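Local coordinates for flavodoxin (Fusobacterium nucleatum, PDB 6OHK), which carries flavin mononucleotide as its redox cofactor and probably donates electrons to a number of redox enzymes, at residues A[75-81]-A[110-116]; A[88-94]-A[143-149]; A[93-99]-A[126-131]. The protein carries 1 engineered substitution. All blocks are in the same frame, centred on the assembly; numbering follows the deposited sequence.

Contact 1 (A[75-81]-A[110-116]); sequences LEEIDFT and IVVKKGG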
loop_
_atom_site.group_PDB
_atom_site.type_symbol
_atom_site.label_atom_id
_atom_site.label_comp_id
_atom_site.label_asym_id
_atom_site.label_seq_id
_atom_site.Cartn_x
_atom_site.Cartn_y
_atom_site.Cartn_z
ATOM N N LEU A 75 -7.018 12.389 -5.561
ATOM C CA LEU A 75 -5.875 12.104 -4.705
ATOM C C LEU A 75 -4.785 13.138 -4.914
ATOM O O LEU A 75 -4.185 13.624 -3.949
ATOM C CB LEU A 75 -5.381 10.676 -5.001
ATOM C CG LEU A 75 -4.351 10.099 -4.042
ATOM C CD1 LEU A 75 -5.047 9.773 -2.708
ATOM C CD2 LEU A 75 -3.749 8.848 -4.656
ATOM N N GLU A 76 -4.547 13.534 -6.165
ATOM C CA GLU A 76 -3.506 14.489 -6.470
ATOM C C GLU A 76 -3.851 15.903 -6.036
ATOM O O GLU A 76 -2.940 16.735 -5.954
ATOM C CB GLU A 76 -3.157 14.423 -7.959
ATOM C CG GLU A 76 -1.930 15.248 -8.311
ATOM C CD GLU A 76 -1.413 14.973 -9.713
ATOM O OE1 GLU A 76 -1.865 13.991 -10.355
ATOM O OE2 GLU A 76 -0.544 15.748 -10.166
ATOM N N GLU A 77 -5.105 16.180 -5.692
ATOM C CA GLU A 77 -5.468 17.471 -5.119
ATOM C C GLU A 77 -5.031 17.611 -3.675
ATOM O O GLU A 77 -4.919 18.736 -3.180
ATOM C CB GLU A 77 -6.981 17.679 -5.189
ATOM C CG GLU A 77 -7.488 17.915 -6.610
ATOM C CD GLU A 77 -9.000 18.083 -6.708
ATOM O OE1 GLU A 77 -9.668 18.262 -5.665
ATOM O OE2 GLU A 77 -9.517 18.031 -7.850
ATOM N N ILE A 78 -4.761 16.503 -2.989
ATOM C CA ILE A 78 -4.392 16.527 -1.585
ATOM C C ILE A 78 -2.940 16.948 -1.442
ATOM O O ILE A 78 -2.074 16.524 -2.213
ATOM C CB ILE A 78 -4.626 15.127 -0.991
ATOM C CG1 ILE A 78 -6.109 14.783 -1.060
ATOM C CG2 ILE A 78 -4.087 15.020 0.450
ATOM C CD1 ILE A 78 -6.450 13.365 -0.623
ATOM N N ASP A 79 -2.667 17.762 -0.430
ATOM C CA ASP A 79 -1.306 18.128 -0.083
ATOM C C ASP A 79 -0.766 17.055 0.853
ATOM O O ASP A 79 -1.264 16.896 1.969
ATOM C CB ASP A 79 -1.297 19.485 0.616
ATOM C CG ASP A 79 0.086 20.003 0.846
ATOM O OD1 ASP A 79 1.063 19.323 0.519
ATOM O OD2 ASP A 79 0.209 21.146 1.368
ATOM N N PHE A 80 0.221 16.295 0.395
ATOM C CA PHE A 80 0.812 15.223 1.195
ATOM C C PHE A 80 2.017 15.676 2.016
ATOM O O PHE A 80 2.645 14.852 2.683
ATOM C CB PHE A 80 1.203 14.023 0.304
ATOM C CG PHE A 80 0.051 13.150 -0.091
ATOM C CD1 PHE A 80 -0.781 13.500 -1.143
ATOM C CD2 PHE A 80 -0.205 11.966 0.593
ATOM C CE1 PHE A 80 -1.845 12.674 -1.511
ATOM C CE2 PHE A 80 -1.278 11.171 0.246
ATOM C CZ PHE A 80 -2.079 11.516 -0.805
ATOM N N THR A 81 2.311 16.983 2.039
ATOM C CA THR A 81 3.408 17.499 2.859
ATOM C C THR A 81 3.227 17.051 4.292
ATOM O O THR A 81 2.146 17.178 4.845
ATOM C CB THR A 81 3.440 19.026 2.787
ATOM O OG1 THR A 81 3.622 19.404 1.424
ATOM C CG2 THR A 81 4.597 19.572 3.620
ATOM N N ILE A 110 2.001 9.953 -7.024
ATOM C CA ILE A 110 1.201 11.069 -6.524
ATOM C C ILE A 110 1.656 11.504 -5.143
ATOM O O ILE A 110 1.813 12.704 -4.885
ATOM C CB ILE A 110 -0.293 10.711 -6.545
ATOM C CG1 ILE A 110 -0.768 10.605 -7.988
ATOM C CG2 ILE A 110 -1.095 11.743 -5.767
ATOM C CD1 ILE A 110 -2.092 9.923 -8.205
ATOM N N VAL A 111 1.869 10.561 -4.220
ATOM C CA VAL A 111 2.309 10.914 -2.882
ATOM C C VAL A 111 3.590 11.722 -2.955
ATOM O O VAL A 111 3.732 12.756 -2.297
ATOM C CB VAL A 111 2.487 9.639 -2.027
ATOM C CG1 VAL A 111 3.127 9.983 -0.706
ATOM C CG2 VAL A 111 1.156 8.974 -1.823
ATOM N N VAL A 112 4.548 11.263 -3.756
ATOM C CA VAL A 112 5.845 11.930 -3.796
ATOM C C VAL A 112 5.715 13.302 -4.456
ATOM O O VAL A 112 6.277 14.298 -3.970
ATOM C CB VAL A 112 6.903 11.040 -4.472
ATOM C CG1 VAL A 112 8.191 11.799 -4.704
ATOM C CG2 VAL A 112 7.169 9.804 -3.605
ATOM N N LYS A 113 4.986 13.390 -5.551
ATOM C CA LYS A 113 4.839 14.676 -6.240
ATOM C C LYS A 113 4.162 15.708 -5.361
ATOM O O LYS A 113 4.453 16.914 -5.490
ATOM C CB LYS A 113 4.041 14.472 -7.530
ATOM C CG LYS A 113 3.595 15.719 -8.274
ATOM C CD LYS A 113 2.764 15.322 -9.501
ATOM C CE LYS A 113 2.352 16.532 -10.318
ATOM N NZ LYS A 113 1.728 16.119 -11.615
ATOM N N LYS A 114 3.246 15.283 -4.491
ATOM C CA LYS A 114 2.506 16.182 -3.625
ATOM C C LYS A 114 3.128 16.344 -2.250
ATOM O O LYS A 114 2.476 16.854 -1.337
ATOM C CB LYS A 114 1.055 15.741 -3.523
ATOM C CG LYS A 114 0.306 15.782 -4.856
ATOM C CD LYS A 114 0.434 17.139 -5.605
ATOM C CE LYS A 114 0.020 18.343 -4.770
ATOM N NZ LYS A 114 -1.381 18.311 -4.316
ATOM N N GLY A 115 4.379 15.970 -2.083
ATOM C CA GLY A 115 5.170 16.361 -0.937
ATOM C C GLY A 115 5.295 15.340 0.171
ATOM O O GLY A 115 5.909 15.646 1.199
ATOM N N GLY A 116 4.708 14.156 0.010
ATOM C CA GLY A 116 4.739 13.152 1.054
ATOM C C GLY A 116 5.992 12.323 1.017
ATOM O O GLY A 116 6.793 12.380 0.079
#

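Contact 2 (A[88-94]-A[143-149]); sequences VGLGNQF and LALDEEN. With FMN (flavin mononucleotide), chain B; GOL (glycerol), chain C.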
loop_
_atom_site.group_PDB
_atom_site.type_symbol
_atom_site.label_atom_id
_atom_site.label_comp_id
_atom_site.label_asym_id
_atom_site.label_seq_id
_atom_site.Cartn_x
_atom_site.Cartn_y
_atom_site.Cartn_z
ATOM N N VAL A 88 0.885 -0.903 0.006
ATOM C CA VAL A 88 0.761 -2.357 -0.040
ATOM C C VAL A 88 0.116 -2.740 -1.357
ATOM O O VAL A 88 -0.978 -2.271 -1.664
ATOM C CB VAL A 88 -0.072 -2.897 1.131
ATOM C CG1 VAL A 88 -0.127 -4.442 1.073
ATOM C CG2 VAL A 88 0.522 -2.425 2.465
ATOM N N GLY A 89 0.760 -3.620 -2.109
ATOM C CA GLY A 89 0.181 -4.190 -3.308
ATOM C C GLY A 89 -0.125 -5.658 -3.120
ATOM O O GLY A 89 0.584 -6.363 -2.398
ATOM N N LEU A 90 -1.166 -6.130 -3.800
ATOM C CA LEU A 90 -1.440 -7.559 -3.985
ATOM C C LEU A 90 -1.396 -7.845 -5.468
ATOM O O LEU A 90 -1.870 -7.043 -6.277
ATOM C CB LEU A 90 -2.818 -7.927 -3.511
ATOM C CG LEU A 90 -3.014 -8.079 -2.010
ATOM C CD1 LEU A 90 -3.203 -6.748 -1.344
ATOM C CD2 LEU A 90 -4.237 -8.908 -1.782
ATOM N N GLY A 91 -0.789 -8.976 -5.818
ATOM C CA GLY A 91 -0.719 -9.371 -7.212
ATOM C C GLY A 91 -0.351 -10.834 -7.353
ATOM O O GLY A 91 -0.397 -11.604 -6.395
ATOM N N ASN A 92 0.007 -11.218 -8.581
ATOM C CA ASN A 92 0.416 -12.583 -8.906
ATOM C C ASN A 92 1.696 -12.483 -9.724
ATOM O O ASN A 92 1.660 -12.091 -10.888
ATOM C CB ASN A 92 -0.695 -13.304 -9.663
ATOM C CG ASN A 92 -0.297 -14.715 -10.073
ATOM O OD1 ASN A 92 0.864 -15.034 -10.243
ATOM N ND2 ASN A 92 -1.288 -15.578 -10.219
ATOM N N GLN A 93 2.828 -12.791 -9.106
ATOM C CA GLN A 93 4.102 -12.471 -9.745
ATOM C C GLN A 93 4.405 -13.389 -10.914
ATOM O O GLN A 93 5.205 -13.014 -11.779
ATOM C CB GLN A 93 5.237 -12.515 -8.713
ATOM C CG GLN A 93 5.532 -13.935 -8.193
ATOM C CD GLN A 93 6.217 -13.900 -6.853
ATOM O OE1 GLN A 93 7.461 -13.895 -6.778
ATOM N NE2 GLN A 93 5.431 -13.847 -5.794
ATOM N N PHE A 94 3.816 -14.581 -10.952
ATOM C CA PHE A 94 4.107 -15.532 -12.022
ATOM C C PHE A 94 3.225 -15.286 -13.222
ATOM O O PHE A 94 3.692 -15.345 -14.375
ATOM C CB PHE A 94 4.002 -16.957 -11.484
ATOM C CG PHE A 94 5.098 -17.293 -10.522
ATOM C CD1 PHE A 94 6.370 -17.596 -10.977
ATOM C CD2 PHE A 94 4.881 -17.280 -9.177
ATOM C CE1 PHE A 94 7.391 -17.888 -10.072
ATOM C CE2 PHE A 94 5.901 -17.572 -8.284
ATOM C CZ PHE A 94 7.145 -17.872 -8.733
ATOM N N LEU A 143 5.169 -2.831 0.179
ATOM C CA LEU A 143 5.015 -4.235 0.492
ATOM C C LEU A 143 4.310 -4.936 -0.652
ATOM O O LEU A 143 3.222 -4.507 -1.062
ATOM C CB LEU A 143 4.192 -4.363 1.762
ATOM C CG LEU A 143 3.986 -5.753 2.304
ATOM C CD1 LEU A 143 5.320 -6.403 2.654
ATOM C CD2 LEU A 143 3.058 -5.728 3.458
ATOM N N ALA A 144 4.912 -6.008 -1.167
ATOM C CA ALA A 144 4.392 -6.731 -2.329
ATOM C C ALA A 144 3.912 -8.100 -1.877
ATOM O O ALA A 144 4.719 -8.933 -1.430
ATOM C CB ALA A 144 5.482 -6.832 -3.395
ATOM N N LEU A 145 2.622 -8.336 -1.943
ATOM C CA LEU A 145 2.048 -9.575 -1.454
ATOM C C LEU A 145 1.535 -10.401 -2.621
ATOM O O LEU A 145 1.056 -9.865 -3.624
ATOM C CB LEU A 145 0.928 -9.314 -0.459
ATOM C CG LEU A 145 1.373 -8.513 0.767
ATOM C CD1 LEU A 145 0.185 -8.169 1.624
ATOM C CD2 LEU A 145 2.413 -9.259 1.574
ATOM N N ASP A 146 1.634 -11.726 -2.482
ATOM C CA ASP A 146 1.137 -12.638 -3.517
ATOM C C ASP A 146 0.419 -13.757 -2.781
ATOM O O ASP A 146 1.035 -14.700 -2.302
ATOM C CB ASP A 146 2.280 -13.160 -4.376
ATOM C CG ASP A 146 1.813 -14.044 -5.515
ATOM O OD1 ASP A 146 0.698 -14.593 -5.437
ATOM O OD2 ASP A 146 2.602 -14.182 -6.495
ATOM N N GLU A 147 -0.888 -13.617 -2.652
ATOM C CA GLU A 147 -1.698 -14.606 -1.954
ATOM C C GLU A 147 -1.963 -15.831 -2.800
ATOM O O GLU A 147 -2.340 -16.878 -2.257
ATOM C CB GLU A 147 -3.026 -13.961 -1.511
ATOM C CG GLU A 147 -2.901 -13.110 -0.287
ATOM C CD GLU A 147 -2.784 -13.993 0.947
ATOM O OE1 GLU A 147 -3.650 -14.884 1.163
ATOM O OE2 GLU A 147 -1.798 -13.887 1.677
ATOM N N GLU A 148 -1.813 -15.731 -4.114
ATOM C CA GLU A 148 -2.038 -16.886 -4.971
ATOM C C GLU A 148 -0.882 -17.866 -4.872
ATOM O O GLU A 148 -1.100 -19.091 -4.860
ATOM C CB GLU A 148 -2.252 -16.421 -6.405
ATOM C CG GLU A 148 -3.551 -15.572 -6.560
ATOM C CD GLU A 148 -3.847 -15.246 -8.002
ATOM O OE1 GLU A 148 -3.979 -16.196 -8.795
ATOM O OE2 GLU A 148 -3.917 -14.056 -8.357
ATOM N N ASN A 149 0.341 -17.373 -4.848
ATOM C CA ASN A 149 1.520 -18.219 -4.917
ATOM C C ASN A 149 2.317 -18.251 -3.638
ATOM O O ASN A 149 3.040 -19.229 -3.397
ATOM C CB ASN A 149 2.455 -17.749 -6.034
ATOM C CG ASN A 149 1.762 -17.708 -7.345
ATOM O OD1 ASN A 149 1.304 -18.763 -7.845
ATOM N ND2 ASN A 149 1.663 -16.527 -7.941
HETATM N N1 FMN B . -1.687 -9.168 -10.402
HETATM C C2 FMN B . -0.522 -8.441 -10.693
HETATM O O2 FMN B . 0.426 -8.483 -9.982
HETATM N N3 FMN B . -0.506 -7.667 -11.905
HETATM C C4 FMN B . -1.535 -7.582 -12.803
HETATM O O4 FMN B . -1.397 -6.883 -13.785
HETATM C C4A FMN B . -2.694 -8.344 -12.495
HETATM N N5 FMN B . -3.773 -8.308 -13.376
HETATM C C5A FMN B . -4.873 -9.146 -13.041
HETATM C C6 FMN B . -5.929 -9.249 -13.964
HETATM C C7 FMN B . -7.025 -10.036 -13.672
HETATM C C7M FMN B . -8.141 -9.993 -14.727
HETATM C C8 FMN B . -7.044 -10.808 -12.519
HETATM C C8M FMN B . -8.283 -11.626 -12.221
HETATM C C9 FMN B . -5.996 -10.713 -11.607
HETATM C C9A FMN B . -4.915 -9.914 -11.884
HETATM N N10 FMN B . -3.829 -9.828 -10.922
HETATM C C10 FMN B . -2.726 -9.087 -11.288
HETATM C "C1'" FMN B . -3.862 -10.598 -9.680
HETATM C "C2'" FMN B . -4.759 -9.907 -8.608
HETATM O "O2'" FMN B . -4.312 -8.601 -8.295
HETATM C "C3'" FMN B . -4.706 -10.738 -7.314
HETATM O "O3'" FMN B . -5.368 -11.960 -7.574
HETATM C "C4'" FMN B . -5.284 -10.086 -6.060
HETATM O "O4'" FMN B . -5.009 -10.935 -4.951
HETATM C "C5'" FMN B . -6.784 -9.836 -6.151
HETATM O "O5'" FMN B . -7.161 -9.068 -5.020
HETATM P P FMN B . -8.715 -8.841 -4.676
HETATM O O1P FMN B . -8.670 -8.012 -3.413
HETATM O O2P FMN B . -9.409 -8.146 -5.798
HETATM O O3P FMN B . -9.327 -10.226 -4.435
HETATM C C1 GOL C . -3.800 -16.101 -12.811
HETATM O O1 GOL C . -4.012 -16.523 -14.127
HETATM C C2 GOL C . -5.127 -15.658 -12.200
HETATM O O2 GOL C . -5.390 -16.395 -11.030
HETATM C C3 GOL C . -5.032 -14.171 -11.871
HETATM O O3 GOL C . -3.930 -13.934 -11.024
HETATM O O HOH W 1 -2.339 -11.708 -4.332
HETATM O O HOH W 2 -0.063 -18.454 -10.354
#

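Contact 3 (A[93-99]-A[126-131]); sequences QFAFGES and GYHYEE. With FMN (flavin mononucleotide), chain B.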
loop_
_atom_site.group_PDB
_atom_site.type_symbol
_atom_site.label_atom_id
_atom_site.label_comp_id
_atom_site.label_asym_id
_atom_site.label_seq_id
_atom_site.Cartn_x
_atom_site.Cartn_y
_atom_site.Cartn_z
ATOM N N GLN A 93 2.828 -12.791 -9.106
ATOM C CA GLN A 93 4.102 -12.471 -9.745
ATOM C C GLN A 93 4.405 -13.389 -10.914
ATOM O O GLN A 93 5.205 -13.014 -11.779
ATOM C CB GLN A 93 5.237 -12.515 -8.713
ATOM C CG GLN A 93 5.532 -13.935 -8.193
ATOM C CD GLN A 93 6.217 -13.900 -6.853
ATOM O OE1 GLN A 93 7.461 -13.895 -6.778
ATOM N NE2 GLN A 93 5.431 -13.847 -5.794
ATOM N N PHE A 94 3.816 -14.581 -10.952
ATOM C CA PHE A 94 4.107 -15.532 -12.022
ATOM C C PHE A 94 3.225 -15.286 -13.222
ATOM O O PHE A 94 3.692 -15.345 -14.375
ATOM C CB PHE A 94 4.002 -16.957 -11.484
ATOM C CG PHE A 94 5.098 -17.293 -10.522
ATOM C CD1 PHE A 94 6.370 -17.596 -10.977
ATOM C CD2 PHE A 94 4.881 -17.280 -9.177
ATOM C CE1 PHE A 94 7.391 -17.888 -10.072
ATOM C CE2 PHE A 94 5.901 -17.572 -8.284
ATOM C CZ PHE A 94 7.145 -17.872 -8.733
ATOM N N ALA A 95 1.960 -14.990 -12.998
ATOM C CA ALA A 95 1.048 -14.757 -14.101
ATOM C C ALA A 95 1.256 -13.409 -14.735
ATOM O O ALA A 95 0.867 -13.217 -15.894
ATOM C CB ALA A 95 -0.392 -14.898 -13.632
ATOM N N PHE A 96 1.844 -12.456 -14.007
ATOM C CA PHE A 96 2.028 -11.087 -14.471
ATOM C C PHE A 96 3.487 -10.713 -14.284
ATOM O O PHE A 96 3.832 -9.890 -13.436
ATOM C CB PHE A 96 1.068 -10.154 -13.732
ATOM C CG PHE A 96 -0.351 -10.562 -13.926
ATOM C CD1 PHE A 96 -1.016 -10.279 -15.112
ATOM C CD2 PHE A 96 -1.011 -11.313 -12.969
ATOM C CE1 PHE A 96 -2.312 -10.713 -15.311
ATOM C CE2 PHE A 96 -2.305 -11.757 -13.179
ATOM C CZ PHE A 96 -2.943 -11.451 -14.363
ATOM N N GLY A 97 4.357 -11.301 -15.098
ATOM C CA GLY A 97 5.780 -11.133 -14.926
ATOM C C GLY A 97 6.317 -9.763 -15.259
ATOM O O GLY A 97 7.483 -9.507 -14.956
ATOM N N GLU A 98 5.524 -8.895 -15.875
ATOM C CA GLU A 98 5.935 -7.523 -16.145
ATOM C C GLU A 98 5.074 -6.504 -15.420
ATOM O O GLU A 98 5.274 -5.304 -15.628
ATOM C CB GLU A 98 5.937 -7.178 -17.641
ATOM C CG GLU A 98 6.823 -8.092 -18.442
ATOM C CD GLU A 98 7.047 -7.591 -19.859
ATOM O OE1 GLU A 98 6.951 -8.410 -20.800
ATOM O OE2 GLU A 98 7.317 -6.381 -20.029
ATOM N N SER A 99 4.161 -6.928 -14.542
ATOM C CA SER A 99 3.261 -5.955 -13.906
ATOM C C SER A 99 2.905 -6.355 -12.484
ATOM O O SER A 99 1.853 -5.945 -11.979
ATOM C CB SER A 99 2.015 -5.712 -14.739
ATOM O OG SER A 99 1.230 -6.871 -14.916
ATOM N N GLY A 126 13.425 -13.339 -3.092
ATOM C CA GLY A 126 12.361 -14.317 -2.987
ATOM C C GLY A 126 11.197 -14.056 -3.896
ATOM O O GLY A 126 10.194 -14.766 -3.807
ATOM N N TYR A 127 11.285 -13.050 -4.751
ATOM C CA TYR A 127 10.273 -12.765 -5.753
ATOM C C TYR A 127 10.825 -13.066 -7.132
ATOM O O TYR A 127 12.033 -12.975 -7.373
ATOM C CB TYR A 127 9.875 -11.301 -5.711
ATOM C CG TYR A 127 9.155 -10.867 -4.480
ATOM C CD1 TYR A 127 7.773 -10.947 -4.400
ATOM C CD2 TYR A 127 9.841 -10.341 -3.397
ATOM C CE1 TYR A 127 7.106 -10.493 -3.279
ATOM C CE2 TYR A 127 9.183 -9.892 -2.282
ATOM C CZ TYR A 127 7.827 -9.965 -2.217
ATOM O OH TYR A 127 7.230 -9.484 -1.073
ATOM N N HIS A 128 9.925 -13.354 -8.052
ATOM C CA HIS A 128 10.255 -13.572 -9.451
ATOM C C HIS A 128 9.648 -12.455 -10.269
ATOM O O HIS A 128 8.450 -12.176 -10.135
ATOM C CB HIS A 128 9.680 -14.900 -9.950
ATOM C CG HIS A 128 10.130 -15.269 -11.332
ATOM N ND1 HIS A 128 9.624 -14.664 -12.464
ATOM C CD2 HIS A 128 11.043 -16.170 -11.765
ATOM C CE1 HIS A 128 10.206 -15.173 -13.534
ATOM N NE2 HIS A 128 11.068 -16.093 -13.137
ATOM N N TYR A 129 10.428 -11.844 -11.153
ATOM C CA TYR A 129 9.870 -10.879 -12.073
ATOM C C TYR A 129 10.720 -10.852 -13.330
ATOM O O TYR A 129 11.938 -11.075 -13.273
ATOM C CB TYR A 129 9.717 -9.471 -11.490
ATOM C CG TYR A 129 11.019 -8.730 -11.195
ATOM C CD1 TYR A 129 11.689 -8.913 -10.020
ATOM C CD2 TYR A 129 11.535 -7.827 -12.103
ATOM C CE1 TYR A 129 12.864 -8.234 -9.752
ATOM C CE2 TYR A 129 12.697 -7.131 -11.850
ATOM C CZ TYR A 129 13.343 -7.339 -10.656
ATOM O OH TYR A 129 14.535 -6.652 -10.425
ATOM N N GLU A 130 10.076 -10.576 -14.443
ATOM C CA GLU A 130 10.761 -10.364 -15.716
ATOM C C GLU A 130 11.105 -8.892 -15.877
ATOM O O GLU A 130 12.258 -8.546 -16.151
ATOM C CB GLU A 130 9.901 -10.867 -16.876
ATOM C CG GLU A 130 9.653 -12.393 -16.832
ATOM C CD GLU A 130 8.482 -12.831 -17.708
ATOM O OE1 GLU A 130 7.786 -13.804 -17.336
ATOM O OE2 GLU A 130 8.254 -12.199 -18.762
ATOM N N GLU A 131 10.135 -8.012 -15.658
ATOM C CA GLU A 131 10.348 -6.574 -15.642
ATOM C C GLU A 131 9.461 -6.006 -14.546
ATOM O O GLU A 131 8.445 -6.606 -14.193
ATOM C CB GLU A 131 9.973 -5.936 -16.968
ATOM C CG GLU A 131 10.788 -6.438 -18.175
ATOM C CD GLU A 131 12.299 -6.238 -18.033
ATOM O OE1 GLU A 131 13.055 -6.963 -18.721
ATOM O OE2 GLU A 131 12.738 -5.367 -17.249
HETATM N N1 FMN B . -1.687 -9.168 -10.402
HETATM C C2 FMN B . -0.522 -8.441 -10.693
HETATM O O2 FMN B . 0.426 -8.483 -9.982
HETATM N N3 FMN B . -0.506 -7.667 -11.905
HETATM C C4 FMN B . -1.535 -7.582 -12.803
HETATM O O4 FMN B . -1.397 -6.883 -13.785
HETATM C C4A FMN B . -2.694 -8.344 -12.495
HETATM N N5 FMN B . -3.773 -8.308 -13.376
HETATM C C5A FMN B . -4.873 -9.146 -13.041
HETATM C C6 FMN B . -5.929 -9.249 -13.964
HETATM C C7 FMN B . -7.025 -10.036 -13.672
HETATM C C7M FMN B . -8.141 -9.993 -14.727
HETATM C C8 FMN B . -7.044 -10.808 -12.519
HETATM C C8M FMN B . -8.283 -11.626 -12.221
HETATM C C9 FMN B . -5.996 -10.713 -11.607
HETATM C C9A FMN B . -4.915 -9.914 -11.884
HETATM N N10 FMN B . -3.829 -9.828 -10.922
HETATM C C10 FMN B . -2.726 -9.087 -11.288
HETATM C "C1'" FMN B . -3.862 -10.598 -9.680
HETATM C "C2'" FMN B . -4.759 -9.907 -8.608
HETATM O "O2'" FMN B . -4.312 -8.601 -8.295
HETATM C "C3'" FMN B . -4.706 -10.738 -7.314
HETATM O "O3'" FMN B . -5.368 -11.960 -7.574
HETATM C "C4'" FMN B . -5.284 -10.086 -6.060
HETATM O "O4'" FMN B . -5.009 -10.935 -4.951
HETATM C "C5'" FMN B . -6.784 -9.836 -6.151
HETATM O "O5'" FMN B . -7.161 -9.068 -5.020
HETATM P P FMN B . -8.715 -8.841 -4.676
HETATM O O1P FMN B . -8.670 -8.012 -3.413
HETATM O O2P FMN B . -9.409 -8.146 -5.798
HETATM O O3P FMN B . -9.327 -10.226 -4.435
HETATM O O HOH W 3 6.645 -10.574 -11.503
HETATM O O HOH W 4 9.105 -16.332 -6.210
HETATM O O HOH W 5 6.424 -14.720 -15.212
#

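Contact 1 (A[75-81]-A[110-116])
The ammonium group of Lys114 ties the two segments together by donating to two backbone carbonyls just where helix 72-77 runs out, Glu76 O and Ile78 O, with NZ 2.8 Å from each. It reaches them through a chain bent the same way at three successive torsions, which folds NZ back over the turn. Glu76 O is met 30° off its carbonyl plane, whereas Ile78 O is approached from well above its plane. A second lysine, Lys113, stretches out fully and forms a salt bridge with Glu76, its NZ lying 2.7 Å from OE2 on the syn side of the carboxylate.

Backbone polar contacts follow the end of helix 103-113. Gly115, with positive phi, is the C-prime residue of a Schellman motif, and Lys114 O, just past the last helical residue, accepts from Phe80 N at 2.9 Å. Asp79 shapes the facing loop as an Asx turn: its OD1 takes both Thr81 N and Thr81 OG1, the latter at 2.7 Å.

Apolar groups fill the inner side. CG2 of Val111 sits over one face of the Phe80 ring in a CH-pi contact, 4.2 Å from the centroid, while Lys114 CB approaches the same ring obliquely. Ile110 presses CG2 against Glu76 CA at 3.7 Å and against Leu75 CG; Ile46 backs Leu75 and Phe80 from outside the pair.

The curled lysine thus gives one carbonyl of the last helical turn and one of the following loop a positively charged donor, and should favour the pairing of the two helix ends electrostatically.

Contact 2 (A[88-94]-A[143-149])
Strands 84-90 and 139-145 run parallel here, and Gly89 is gripped from both of its polar atoms: its N donates to Leu143 O at 2.8 Å and its O accepts from Leu145 N. Gly91 N continues the ladder to Leu145 O. On the sheet face that carries Val88, Leu90, Leu143 and Leu145, Val88 CG1 lies 3.8 Å from Leu145 CD1; Trp161 and Ile158 of helix 154-166 pack on Val88 and Leu143, while Leu90 meets helix 17-28.

Beyond the strands the tight packing turns polar. Asp146 OD2 accepts three N-H groups: Gln93 N from above the carboxylate plane, Gln93 NE2 on the anti side at 2.9 Å, and Asn149 ND2 on the syn side. OD1 of the same carboxylate takes Asn149 N, an Asx motif. A chi1 of 68° turns the Gln93 side chain so that NE2 meets the same oxygen as its own backbone N, while OE1 accepts from His128 N. The Asn149 amide also spends ND2 on Asn92 OD1, reached from above that carbonyl plane, and the same nitrogen lies at the edge of the Phe94 ring.

The flavin is held directly: Asn92 N donates to O2 and N1 of FMN, at 3.1 and 3.2 Å, and Glu148 OE2 accepts from FMN O3' at 2.7 Å. One water links Gly91 O, Glu147 N and FMN O4'. Looser is the exposed Glu148 side, where the bond from Asn92 ND2 to Glu148 OE1 is weak, glycerol, probably from the crystallisation liquor, bridges the two side chains, and another water joins Asn92 ND2 to Asn149 OD1.

Three N-H groups on a buried Asp146 oxygen would be expected to stabilise its negative charge, while Asn92 N-H anchors the flavin's pyrimidine end.

Contact 3 (A[93-99]-A[126-131])
The loop that follows strand 84-90 and borders the flavin pocket is braced here against the loop 126-131, chiefly through Gln93 and Gly97. Gln93 OE1 accepts His128 N at 2.8 Å, within the carbonyl plane and nearly straight at 160°, and a water joins the same oxygen to Gly126 O. The Tyr127 ring lies across the Gln93 chain, with its plane 22° from that of the amide; its hydroxyl is hydrogen-bonded to Ala144 O. Phe94 brings CE1 to within 3.8 Å of His128 CB.

Farther along, Gly97 O is held by two successive backbone donors, Glu130 N at 2.9 Å and Glu131 N at 3.1 Å. Glu98 and Glu131 run side by side at the surface, where Glu98 CA also makes a CA-H...O contact with Glu131 O. A water connects Phe94 O to Glu130 OE1.

On the flavin side, Phe96 lays its ring face over the isoalloxazine, with FMN C4A 3.3 Å above the ring plane. Ser99 O accepts from FMN N3 at 2.9 Å, and in one of two Ser99 conformers OG donates to O4. An aromatic ring lying face-on over the isoalloxazine, with backbone groups reading its pyrimidine edge, is typical of the flavodoxin FMN site.

In the fold
The contacts lie in and around the largely parallel sheet of the flavodoxin fold. Contact 1 joins the ends of helices 72-77 and 103-113, the helices before and after strand 84-90, whose end enters contact 2. These two lie on opposite sides of the chain's centre, about 25 Å between centres, and their segments alternate along the sequence. Contact 3 is close to contact 2, about 9 Å between centres; both use Gln93 and Phe94 and touch FMN, and contact 3 starts within the first segment of contact 2 and ends before its second. Contacts 2 and 3 thus bring the loops after strands 84-90 and 139-145, and the loop holding 126-131, together near the cofactor, remote from contact 1.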